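Long-range contact in salicylaldehyde dehydrogenase NahF (PDB 4JZ6), which probably catalyses the NAD+-dependent oxidation of salicylaldehyde to salicylate, a step of naphthalene degradation, as a member of the aldehyde dehydrogenase family: residues A[122-127]-A[176-181]. Residues are numbered along the deposited sequence; the frame is centred on the assembly and turned at random.
Sequences ANVFRE and IAYPLV. With EDO (1,2-ethanediol), chain G.
Segments 122-127 and 176-181 of two helices of the aldehyde dehydrogenase fold, 111-130 and 170-181, lie nearly parallel and pack through Val124 and Phe125 on one and Ala177 and Tyr178 on the other. Their local axes run 8.8 Å apart at a crossing angle of -15°, a spacing consistent with the small side chain of Ala177, whose CA lies 5.2 Å from the CA of Phe125. The methyl of Ala177 sits over one face of the Phe125 ring in a CH-pi contact: Ala177 CB is 3.6 Å from the ring centroid and 16° off the normal, displaced toward the CD1-CE1 rim. Ile176 meets the same ring differently, CG2 approaching CZ at the edge, near the ring plane. Val124 splits its two methyls. With chi1 at 170°, CG1 points away from the backbone N and turns to helix 170-181, lying 3.8 Å from Ala177 CB and 3.9 Å from Tyr178 CE2, whereas CG2 faces a 1,2-ethanediol, probably from the crystallisation liquor, whose O1 donates a hydrogen bond to OD1 of the neighbouring Asn123. Helix 170-181 begins at the salicylaldehyde pocket, of which Val170 is part; Val124 also touches Val170 and lies about 8 Å, side chain to ligand, from a bound salicylaldehyde. The Tyr178 side chain crosses that of Val124 at about a right angle and carries its hydroxyl toward the aliphatic part of Glu127, with OH 4.0 Å from CG. That hydroxyl is hydrogen-bonded to OD1 of Asp475, which satisfies it. Phe125 also packs on Val88 of helix 78-94.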
ATOM      1  N   ALA A 122     -21.648  11.346  10.082  1.00 20.62           N
ATOM      2  CA  ALA A 122     -21.502  12.773  10.325  1.00 20.71           C
ATOM      3  C   ALA A 122     -20.160  13.038  10.987  1.00 20.18           C
ATOM      4  O   ALA A 122     -19.467  14.004  10.653  1.00 20.00           O
ATOM      5  CB  ALA A 122     -22.635  13.287  11.192  1.00 21.35           C
ATOM      6  N   ASN A 123     -19.784  12.170  11.918  1.00 19.98           N
ATOM      7  CA  ASN A 123     -18.524  12.356  12.616  1.00 20.33           C
ATOM      8  C   ASN A 123     -17.310  12.152  11.708  1.00 21.14           C
ATOM      9  O   ASN A 123     -16.318  12.864  11.831  1.00 24.77           O
ATOM     10  CB  ASN A 123     -18.436  11.482  13.865  1.00 23.10           C
ATOM     11  CG  ASN A 123     -17.351  11.950  14.809  1.00 36.71           C
ATOM     12  OD1 ASN A 123     -16.239  11.420  14.812  1.00 42.50           O
ATOM     13  ND2 ASN A 123     -17.657  12.973  15.599  1.00 39.46           N
ATOM     14  N   VAL A 124     -17.394  11.190  10.792  1.00 24.78           N
ATOM     15  CA  VAL A 124     -16.335  10.996   9.808  1.00 24.24           C
ATOM     16  C   VAL A 124     -16.119  12.282   9.022  1.00 24.71           C
ATOM     17  O   VAL A 124     -14.988  12.754   8.893  1.00 24.84           O
ATOM     18  CB  VAL A 124     -16.656   9.858   8.814  1.00 24.59           C
ATOM     19  CG1 VAL A 124     -15.656   9.857   7.676  1.00 26.86           C
ATOM     20  CG2 VAL A 124     -16.635   8.522   9.514  1.00 24.49           C
ATOM     21  N   PHE A 125     -17.208  12.855   8.513  1.00 24.77           N
ATOM     22  CA  PHE A 125     -17.130  14.105   7.767  1.00 19.06           C
ATOM     23  C   PHE A 125     -16.570  15.245   8.607  1.00 21.17           C
ATOM     24  O   PHE A 125     -15.856  16.096   8.088  1.00 21.33           O
ATOM     25  CB  PHE A 125     -18.491  14.487   7.166  1.00 25.30           C
ATOM     26  CG  PHE A 125     -18.755  13.850   5.832  1.00 20.02           C
ATOM     27  CD1 PHE A 125     -18.248  14.411   4.672  1.00 19.71           C
ATOM     28  CD2 PHE A 125     -19.488  12.673   5.739  1.00 19.94           C
ATOM     29  CE1 PHE A 125     -18.471  13.817   3.441  1.00 19.89           C
ATOM     30  CE2 PHE A 125     -19.713  12.072   4.509  1.00 21.98           C
ATOM     31  CZ  PHE A 125     -19.203  12.647   3.359  1.00 20.11           C
ATOM     32  N   ARG A 126     -16.881  15.271   9.898  1.00 19.18           N
ATOM     33  CA  ARG A 126     -16.326  16.318  10.749  1.00 22.26           C
ATOM     34  C   ARG A 126     -14.845  16.096  11.023  1.00 23.82           C
ATOM     35  O   ARG A 126     -14.055  17.039  11.007  1.00 28.03           O
ATOM     36  CB  ARG A 126     -17.100  16.441  12.052  1.00 19.66           C
ATOM     37  CG  ARG A 126     -18.499  16.937  11.839  1.00 20.26           C
ATOM     38  CD  ARG A 126     -19.089  17.500  13.095  1.00 20.78           C
ATOM     39  NE  ARG A 126     -20.387  18.095  12.805  1.00 26.70           N
ATOM     40  CZ  ARG A 126     -21.543  17.459  12.937  1.00 21.82           C
ATOM     41  NH1 ARG A 126     -21.569  16.205  13.373  1.00 21.59           N
ATOM     42  NH2 ARG A 126     -22.674  18.080  12.640  1.00 25.30           N
ATOM     43  N   GLU A 127     -14.471  14.844  11.266  1.00 19.53           N
ATOM     44  CA  GLU A 127     -13.077  14.495  11.486  1.00 18.06           C
ATOM     45  C   GLU A 127     -12.284  14.819  10.236  1.00 17.81           C
ATOM     46  O   GLU A 127     -11.207  15.420  10.309  1.00 19.35           O
ATOM     47  CB  GLU A 127     -12.936  13.011  11.815  1.00 17.88           C
ATOM     48  CG  GLU A 127     -11.542  12.613  12.272  1.00 17.60           C
ATOM     49  CD  GLU A 127     -11.198  13.178  13.643  1.00 20.29           C
ATOM     50  OE1 GLU A 127      -9.989  13.330  13.935  1.00 17.67           O
ATOM     51  OE2 GLU A 127     -12.133  13.468  14.428  1.00 18.15           O
ATOM     52  N   ILE A 176     -15.722   8.761   1.083  1.00 22.66           N
ATOM     53  CA  ILE A 176     -15.963  10.020   0.392  1.00 19.38           C
ATOM     54  C   ILE A 176     -15.274  11.156   1.133  1.00 18.97           C
ATOM     55  O   ILE A 176     -14.451  11.871   0.561  1.00 18.85           O
ATOM     56  CB  ILE A 176     -17.471  10.326   0.302  1.00 19.94           C
ATOM     57  CG1 ILE A 176     -18.182   9.220  -0.479  1.00 20.45           C
ATOM     58  CG2 ILE A 176     -17.711  11.689  -0.331  1.00 20.21           C
ATOM     59  CD1 ILE A 176     -19.683   9.348  -0.497  1.00 21.08           C
ATOM     60  N   ALA A 177     -15.613  11.301   2.411  1.00 18.98           N
ATOM     61  CA  ALA A 177     -15.107  12.394   3.237  1.00 23.79           C
ATOM     62  C   ALA A 177     -13.601  12.528   3.148  1.00 22.08           C
ATOM     63  O   ALA A 177     -13.079  13.616   2.898  1.00 18.40           O
ATOM     64  CB  ALA A 177     -15.520  12.204   4.690  1.00 21.19           C
ATOM     65  N   TYR A 178     -12.908  11.415   3.349  1.00 20.81           N
ATOM     66  CA  TYR A 178     -11.451  11.443   3.383  1.00 21.15           C
ATOM     67  C   TYR A 178     -10.818  11.782   2.027  1.00 19.54           C
ATOM     68  O   TYR A 178      -9.993  12.694   1.953  1.00 17.49           O
ATOM     69  CB  TYR A 178     -10.891  10.155   3.992  1.00 17.47           C
ATOM     70  CG  TYR A 178     -11.167  10.025   5.476  1.00 18.26           C
ATOM     71  CD1 TYR A 178     -10.891  11.074   6.352  1.00 18.45           C
ATOM     72  CD2 TYR A 178     -11.707   8.855   6.004  1.00 22.33           C
ATOM     73  CE1 TYR A 178     -11.136  10.951   7.715  1.00 21.30           C
ATOM     74  CE2 TYR A 178     -11.956   8.725   7.365  1.00 21.85           C
ATOM     75  CZ  TYR A 178     -11.669   9.773   8.215  1.00 20.75           C
ATOM     76  OH  TYR A 178     -11.926   9.641   9.563  1.00 18.60           O
ATOM     77  N   PRO A 179     -11.215  11.077   0.946  1.00 19.10           N
ATOM     78  CA  PRO A 179     -10.639  11.489  -0.340  1.00 18.06           C
ATOM     79  C   PRO A 179     -10.974  12.940  -0.703  1.00 18.23           C
ATOM     80  O   PRO A 179     -10.165  13.613  -1.343  1.00 18.23           O
ATOM     81  CB  PRO A 179     -11.289  10.523  -1.335  1.00 18.47           C
ATOM     82  CG  PRO A 179     -11.584   9.296  -0.519  1.00 19.67           C
ATOM     83  CD  PRO A 179     -12.018   9.844   0.815  1.00 18.14           C
ATOM     84  N   LEU A 180     -12.140  13.423  -0.289  1.00 18.44           N
ATOM     85  CA  LEU A 180     -12.496  14.821  -0.539  1.00 20.07           C
ATOM     86  C   LEU A 180     -11.559  15.814   0.162  1.00 21.26           C
ATOM     87  O   LEU A 180     -10.984  16.690  -0.487  1.00 25.52           O
ATOM     88  CB  LEU A 180     -13.955  15.107  -0.175  1.00 19.04           C
ATOM     89  CG  LEU A 180     -15.008  14.468  -1.087  1.00 31.10           C
ATOM     90  CD1 LEU A 180     -16.331  15.220  -1.014  1.00 26.50           C
ATOM     91  CD2 LEU A 180     -14.503  14.389  -2.516  1.00 28.31           C
ATOM     92  N   VAL A 181     -11.398  15.674   1.474  1.00 18.08           N
ATOM     93  CA  VAL A 181     -10.553  16.602   2.218  1.00 21.45           C
ATOM     94  C   VAL A 181      -9.091  16.560   1.749  1.00 17.66           C
ATOM     95  O   VAL A 181      -8.340  17.517   1.939  1.00 18.25           O
ATOM     96  CB  VAL A 181     -10.638  16.372   3.742  1.00 23.38           C
ATOM     97  CG1 VAL A 181      -9.975  15.056   4.134  1.00 17.39           C
ATOM     98  CG2 VAL A 181     -10.028  17.548   4.491  1.00 17.70           C
TER
HETATM   99  C1  EDO G 506     -16.585   7.574  14.985  1.00 61.89           C
HETATM  100  O1  EDO G 506     -16.070   8.583  15.867  1.00 59.82           O
HETATM  101  C2  EDO G 506     -16.868   8.170  13.609  1.00 59.57           C
HETATM  102  O2  EDO G 506     -17.272   7.138  12.699  1.00 55.08           O